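Local coordinates for uncharacterized protein YPL067C (Saccharomyces cerevisiae, PDB 5KCI) that is of unknown function but belongs to the DUF3605 family and has been linked to the histidine triad and amyloid toxicity, at residues Q58-K63 and A162-A167; L171-E176 and K184-D189. All coordinates share one frame; numbering follows the deposited sequence.

Contact 1: Q58-K63 and A162-A167; sequences QYVLQK and ARIFHA. With SO4 (sulfate ion), chain D.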
loop_
_atom_site.group_PDB
_atom_site.type_symbol
_atom_site.label_atom_id
_atom_site.label_comp_id
_atom_site.label_asym_id
_atom_site.label_seq_id
_atom_site.Cartn_x
_atom_site.Cartn_y
_atom_site.Cartn_z
ATOM N N GLN A 58 -6.329 1.122 -16.536
ATOM C CA GLN A 58 -6.101 0.032 -17.476
ATOM C C GLN A 58 -4.636 -0.363 -17.483
ATOM O O GLN A 58 -4.301 -1.547 -17.621
ATOM C CB GLN A 58 -6.557 0.437 -18.875
ATOM C CG GLN A 58 -6.408 -0.660 -19.924
ATOM C CD GLN A 58 -7.215 -1.900 -19.600
ATOM O OE1 GLN A 58 -6.809 -3.010 -19.928
ATOM N NE2 GLN A 58 -8.378 -1.717 -18.997
ATOM N N TYR A 59 -3.752 0.622 -17.351
ATOM C CA TYR A 59 -2.325 0.335 -17.363
ATOM C C TYR A 59 -1.977 -0.588 -16.216
ATOM O O TYR A 59 -1.372 -1.640 -16.415
ATOM C CB TYR A 59 -1.524 1.623 -17.243
ATOM C CG TYR A 59 -0.019 1.364 -17.231
ATOM C CD1 TYR A 59 0.669 1.151 -18.413
ATOM C CD2 TYR A 59 0.686 1.315 -16.042
ATOM C CE1 TYR A 59 2.037 0.906 -18.418
ATOM C CE2 TYR A 59 2.059 1.079 -16.034
ATOM C CZ TYR A 59 2.718 0.874 -17.221
ATOM O OH TYR A 59 4.069 0.626 -17.214
ATOM N N VAL A 60 -2.424 -0.232 -15.013
ATOM C CA VAL A 60 -2.099 -1.027 -13.835
ATOM C C VAL A 60 -2.684 -2.421 -13.967
ATOM O O VAL A 60 -2.001 -3.424 -13.723
ATOM C CB VAL A 60 -2.592 -0.320 -12.564
ATOM C CG1 VAL A 60 -2.398 -1.207 -11.353
ATOM C CG2 VAL A 60 -1.824 0.992 -12.388
ATOM N N LEU A 61 -3.956 -2.507 -14.375
ATOM C CA LEU A 61 -4.561 -3.818 -14.586
ATOM C C LEU A 61 -3.687 -4.656 -15.489
ATOM O O LEU A 61 -3.447 -5.837 -15.213
ATOM C CB LEU A 61 -5.950 -3.691 -15.217
ATOM C CG LEU A 61 -7.050 -3.192 -14.310
ATOM C CD1 LEU A 61 -8.261 -2.823 -15.177
ATOM C CD2 LEU A 61 -7.415 -4.229 -13.244
ATOM N N GLN A 62 -3.212 -4.050 -16.584
ATOM C CA GLN A 62 -2.385 -4.766 -17.546
ATOM C C GLN A 62 -1.104 -5.254 -16.891
ATOM O O GLN A 62 -0.702 -6.403 -17.082
ATOM C CB GLN A 62 -2.047 -3.865 -18.734
ATOM C CG GLN A 62 -3.244 -3.460 -19.605
ATOM C CD GLN A 62 -3.596 -4.507 -20.641
ATOM O OE1 GLN A 62 -2.726 -5.225 -21.129
ATOM N NE2 GLN A 62 -4.879 -4.598 -20.984
ATOM N N LYS A 63 -0.434 -4.371 -16.148
ATOM C CA LYS A 63 0.851 -4.711 -15.534
ATOM C C LYS A 63 0.707 -5.781 -14.467
ATOM O O LYS A 63 1.622 -6.592 -14.282
ATOM C CB LYS A 63 1.494 -3.478 -14.907
ATOM C CG LYS A 63 1.903 -2.370 -15.868
ATOM C CD LYS A 63 2.783 -2.847 -17.021
ATOM C CE LYS A 63 4.121 -3.400 -16.559
ATOM N NZ LYS A 63 4.849 -4.029 -17.698
ATOM N N ALA A 162 -8.417 5.206 -9.495
ATOM C CA ALA A 162 -9.481 4.992 -8.521
ATOM C C ALA A 162 -10.275 3.717 -8.751
ATOM O O ALA A 162 -11.057 3.338 -7.875
ATOM C CB ALA A 162 -10.417 6.192 -8.510
ATOM N N ARG A 163 -10.096 3.043 -9.882
ATOM C CA ARG A 163 -10.853 1.837 -10.165
ATOM C C ARG A 163 -10.178 0.593 -9.623
ATOM O O ARG A 163 -10.761 -0.488 -9.683
ATOM C CB ARG A 163 -11.099 1.686 -11.680
ATOM C CG ARG A 163 -12.094 2.700 -12.276
ATOM C CD ARG A 163 -12.213 2.591 -13.800
ATOM N NE ARG A 163 -13.342 1.764 -14.226
ATOM C CZ ARG A 163 -14.529 2.230 -14.615
ATOM N NH1 ARG A 163 -14.781 3.535 -14.649
ATOM N NH2 ARG A 163 -15.480 1.381 -14.978
ATOM N N ILE A 164 -8.975 0.709 -9.039
ATOM C CA ILE A 164 -8.307 -0.438 -8.466
ATOM C C ILE A 164 -7.941 -0.078 -7.033
ATOM O O ILE A 164 -7.226 0.904 -6.797
ATOM C CB ILE A 164 -7.037 -0.844 -9.239
ATOM C CG1 ILE A 164 -7.295 -0.853 -10.745
ATOM C CG2 ILE A 164 -6.530 -2.215 -8.726
ATOM C CD1 ILE A 164 -6.090 -0.939 -11.582
ATOM N N PHE A 165 -8.376 -0.893 -6.093
ATOM C CA PHE A 165 -8.046 -0.616 -4.704
ATOM C C PHE A 165 -6.540 -0.690 -4.481
ATOM O O PHE A 165 -5.879 -1.637 -4.915
ATOM C CB PHE A 165 -8.740 -1.606 -3.785
ATOM C CG PHE A 165 -8.403 -1.400 -2.330
ATOM C CD1 PHE A 165 -9.191 -0.583 -1.531
ATOM C CD2 PHE A 165 -7.291 -1.991 -1.780
ATOM C CE1 PHE A 165 -8.858 -0.376 -0.192
ATOM C CE2 PHE A 165 -6.968 -1.781 -0.440
ATOM C CZ PHE A 165 -7.776 -0.976 0.344
ATOM N N HIS A 166 -5.997 0.316 -3.811
ATOM C CA HIS A 166 -4.625 0.231 -3.340
ATOM C C HIS A 166 -4.496 0.944 -2.009
ATOM O O HIS A 166 -5.109 1.999 -1.790
ATOM C CB HIS A 166 -3.617 0.814 -4.328
ATOM C CG HIS A 166 -3.969 2.177 -4.838
ATOM N ND1 HIS A 166 -5.039 2.403 -5.676
ATOM C CD2 HIS A 166 -3.368 3.379 -4.666
ATOM C CE1 HIS A 166 -5.107 3.690 -5.968
ATOM N NE2 HIS A 166 -4.097 4.303 -5.369
ATOM N N ALA A 167 -3.721 0.314 -1.127
ATOM C CA ALA A 167 -3.398 0.830 0.185
ATOM C C ALA A 167 -1.914 1.151 0.229
ATOM O O ALA A 167 -1.092 0.445 -0.358
ATOM C CB ALA A 167 -3.739 -0.178 1.300
HETATM S S SO4 D . -2.757 7.276 -4.705
HETATM O O1 SO4 D . -3.427 6.871 -5.963
HETATM O O2 SO4 D . -3.271 6.602 -3.527
HETATM O O3 SO4 D . -1.312 6.971 -4.799
HETATM O O4 SO4 D . -2.917 8.713 -4.518
#
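The His166 ring is held at its edge by two acceptors: the carbonyl of Ile164, the residue whose side chain meets Val60 and Leu61, and the sulfate. The ring of Trp108 also meets it, the two planes at about 30°. His166 ND1 donates to Ile164 O at 2.9 Å, the acceptor lying in the ring plane while the donor is tilted 17° from the carbonyl plane. With CG between the backbone N and the carbonyl carbon (chi1 49°) and chi2 -69°, ND1 faces Ile164 O and NE2, on the far side of the ring, faces the sulfate. His166 NE2 reaches SO4 O1 at 2.7 Å in a nearly straight bond. Bonds at both nitrogens fix the rotation of the ring; a leucine here, with no ring nitrogens, would probably leave the sulfate short of one donor and Ile164 O without its side-chain partner. Ser160 N, Asn154 ND2 and His168 NE2 also bond to the ion, which probably came from the crystallisation liquor; His166 and His168, two apart on one strand, recall the histidine-triad motif, so the sulfate may mark a phosphate-like site.

The packing itself is apolar and rests on one methyl. Ile164 CD1 sits 3.7 Å from Val60 CB and is equally close to Leu61 CG, so it wedges between two neighbouring residues of the helix.

Helix 56-64 thus leans on the chain just where it enters strand 165-172. Arg163 N bonds to Asn57 OD1 beside the packing, and Trp108 of the adjoining antiparallel strand 102-109 touches both Val60 and Ile164.

Contact 2: L171-E176 and K184-D189; sequences LFFPRE and KTTVDD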
loop_
_atom_site.group_PDB
_atom_site.type_symbol
_atom_site.label_atom_id
_atom_site.label_comp_id
_atom_site.label_asym_id
_atom_site.label_seq_id
_atom_site.Cartn_x
_atom_site.Cartn_y
_atom_site.Cartn_z
ATOM N N LEU A 171 6.434 0.605 6.380
ATOM C CA LEU A 171 7.189 -0.262 7.266
ATOM C C LEU A 171 8.330 0.558 7.824
ATOM O O LEU A 171 9.056 1.179 7.047
ATOM C CB LEU A 171 7.774 -1.458 6.519
ATOM C CG LEU A 171 6.808 -2.335 5.731
ATOM C CD1 LEU A 171 7.553 -3.500 5.133
ATOM C CD2 LEU A 171 5.675 -2.783 6.619
ATOM N N PHE A 172 8.492 0.574 9.150
ATOM C CA PHE A 172 9.552 1.379 9.752
ATOM C C PHE A 172 10.691 0.469 10.204
ATOM O O PHE A 172 10.492 -0.425 11.041
ATOM C CB PHE A 172 9.022 2.213 10.919
ATOM C CG PHE A 172 10.037 3.213 11.500
ATOM C CD1 PHE A 172 11.002 3.823 10.707
ATOM C CD2 PHE A 172 9.958 3.578 12.836
ATOM C CE1 PHE A 172 11.891 4.736 11.249
ATOM C CE2 PHE A 172 10.841 4.511 13.373
ATOM C CZ PHE A 172 11.805 5.083 12.567
ATOM N N PHE A 173 11.887 0.745 9.675
ATOM C CA PHE A 173 13.126 0.070 10.043
ATOM C C PHE A 173 14.024 1.138 10.669
ATOM O O PHE A 173 14.773 1.804 9.957
ATOM C CB PHE A 173 13.802 -0.558 8.825
ATOM C CG PHE A 173 12.982 -1.599 8.115
ATOM C CD1 PHE A 173 12.141 -1.246 7.084
ATOM C CD2 PHE A 173 13.096 -2.926 8.434
ATOM C CE1 PHE A 173 11.441 -2.195 6.409
ATOM C CE2 PHE A 173 12.398 -3.877 7.768
ATOM C CZ PHE A 173 11.537 -3.505 6.747
ATOM N N PRO A 174 13.963 1.354 11.983
ATOM C CA PRO A 174 14.804 2.401 12.591
ATOM C C PRO A 174 16.287 2.193 12.289
ATOM O O PRO A 174 16.774 1.069 12.204
ATOM C CB PRO A 174 14.514 2.273 14.090
ATOM C CG PRO A 174 13.159 1.568 14.158
ATOM C CD PRO A 174 13.196 0.613 12.986
ATOM N N ARG A 175 16.982 3.304 12.087
ATOM C CA ARG A 175 18.397 3.242 11.711
ATOM C C ARG A 175 19.241 2.602 12.815
ATOM O O ARG A 175 20.303 2.025 12.538
ATOM C CB ARG A 175 18.879 4.649 11.368
ATOM C CG ARG A 175 18.460 5.129 9.979
ATOM C CD ARG A 175 19.257 4.445 8.875
ATOM N NE ARG A 175 18.971 5.014 7.558
ATOM C CZ ARG A 175 18.252 4.422 6.603
ATOM N NH1 ARG A 175 17.730 3.209 6.774
ATOM N NH2 ARG A 175 18.060 5.052 5.452
ATOM N N GLU A 176 18.816 2.708 14.067
ATOM C CA GLU A 176 19.584 2.086 15.139
ATOM C C GLU A 176 19.306 0.592 15.250
ATOM O O GLU A 176 19.951 -0.080 16.058
ATOM C CB GLU A 176 19.339 2.806 16.480
ATOM C CG GLU A 176 17.991 2.565 17.148
ATOM C CD GLU A 176 16.833 3.390 16.557
ATOM O OE1 GLU A 176 17.026 4.073 15.517
ATOM O OE2 GLU A 176 15.733 3.354 17.169
ATOM N N LYS A 184 17.193 -2.947 2.686
ATOM C CA LYS A 184 17.081 -3.347 1.288
ATOM C C LYS A 184 16.849 -4.844 1.192
ATOM O O LYS A 184 15.946 -5.300 0.481
ATOM C CB LYS A 184 18.327 -2.942 0.498
ATOM C CG LYS A 184 18.246 -3.322 -0.983
ATOM C CD LYS A 184 19.230 -2.539 -1.836
ATOM C CE LYS A 184 18.969 -2.746 -3.322
ATOM N NZ LYS A 184 19.044 -4.177 -3.720
ATOM N N THR A 185 17.646 -5.621 1.936
ATOM C CA THR A 185 17.522 -7.075 1.920
ATOM C C THR A 185 16.122 -7.514 2.305
ATOM O O THR A 185 15.490 -8.309 1.596
ATOM C CB THR A 185 18.561 -7.691 2.870
ATOM O OG1 THR A 185 19.865 -7.473 2.338
ATOM C CG2 THR A 185 18.344 -9.194 3.060
ATOM N N THR A 186 15.606 -7.005 3.430
ATOM C CA THR A 186 14.297 -7.459 3.896
ATOM C C THR A 186 13.188 -7.062 2.921
ATOM O O THR A 186 12.287 -7.856 2.619
ATOM C CB THR A 186 14.016 -6.892 5.289
ATOM O OG1 THR A 186 15.143 -7.133 6.141
ATOM C CG2 THR A 186 12.772 -7.542 5.889
ATOM N N VAL A 187 13.232 -5.842 2.405
ATOM C CA VAL A 187 12.164 -5.402 1.516
ATOM C C VAL A 187 12.208 -6.182 0.210
ATOM O O VAL A 187 11.166 -6.578 -0.331
ATOM C CB VAL A 187 12.268 -3.883 1.304
ATOM C CG1 VAL A 187 11.307 -3.409 0.209
ATOM C CG2 VAL A 187 12.020 -3.174 2.638
ATOM N N ASP A 188 13.411 -6.429 -0.317
ATOM C CA ASP A 188 13.528 -7.277 -1.503
ATOM C C ASP A 188 12.929 -8.650 -1.224
ATOM O O ASP A 188 12.223 -9.218 -2.066
ATOM C CB ASP A 188 15.005 -7.398 -1.930
ATOM C CG ASP A 188 15.541 -6.131 -2.622
ATOM O OD1 ASP A 188 14.759 -5.208 -2.915
ATOM O OD2 ASP A 188 16.752 -6.051 -2.898
ATOM N N ASP A 189 13.171 -9.176 -0.024
ATOM C CA ASP A 189 12.587 -10.452 0.383
ATOM C C ASP A 189 11.062 -10.404 0.330
ATOM O O ASP A 189 10.409 -11.261 -0.285
ATOM C CB ASP A 189 13.080 -10.781 1.800
ATOM C CG ASP A 189 13.171 -12.261 2.054
ATOM O OD1 ASP A 189 13.697 -12.974 1.180
ATOM O OD2 ASP A 189 12.712 -12.714 3.122
#
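Phe173, the residue just after strand 165-172, reaches two consecutive residues of helix 180-193, Thr186 and Val187. Going along the helix, Lys184 pairs with Asp188 one turn on: Lys184 NZ forms a salt bridge to Asp188 OD2 (3.1 Å), using the syn lone pair of that oxygen, although the lysine is poorly ordered. Thr185 turns its hydroxyl to Glu181 O. Thr186 is the first to touch the ring, through Thr186 CG2, 4.1 Å from Phe173 CE2. This methyl lies anti to the backbone N, while OG1 (chi1 -49°) sits beside that N and bonds to Gln182 O one turn back, so the hydroxyl is spent within the helix and the methyl serves the contact.

Here the C-terminal helix, following the strand after a short connection, packs on a face of the four-stranded antiparallel sheet. Val187 comes next, its CG2 3.9 Å from Phe173 CE1 and a little farther from CZ. Both methyls approach the ring obliquely. Val187 also touches Val103 of strand 102-109, as does Phe173, whose ring meets Tyr178 edge-to-face. After Val187 the helix runs on through Asp188 and Asp189.

From the N terminus, the chain passes through helix 56-64 early and returns to it only after the 98 residues that lie between the segments of contact 1, among them strands 87-91, 102-109 and 149-152 and two helices. Contact 1 closes that long loop. The chain then runs straight on along strand 165-172, and contact 2 closes a second, short loop of seven residues as helix 180-193 turns back. The two loops follow in series, neither nested nor crossing. The centres of the two contacts lie about 26 Å apart, on opposite sides of the chain's centre, and the residues flanking strand 165-172 meet helix 56-64 before it and helix 180-193 after it.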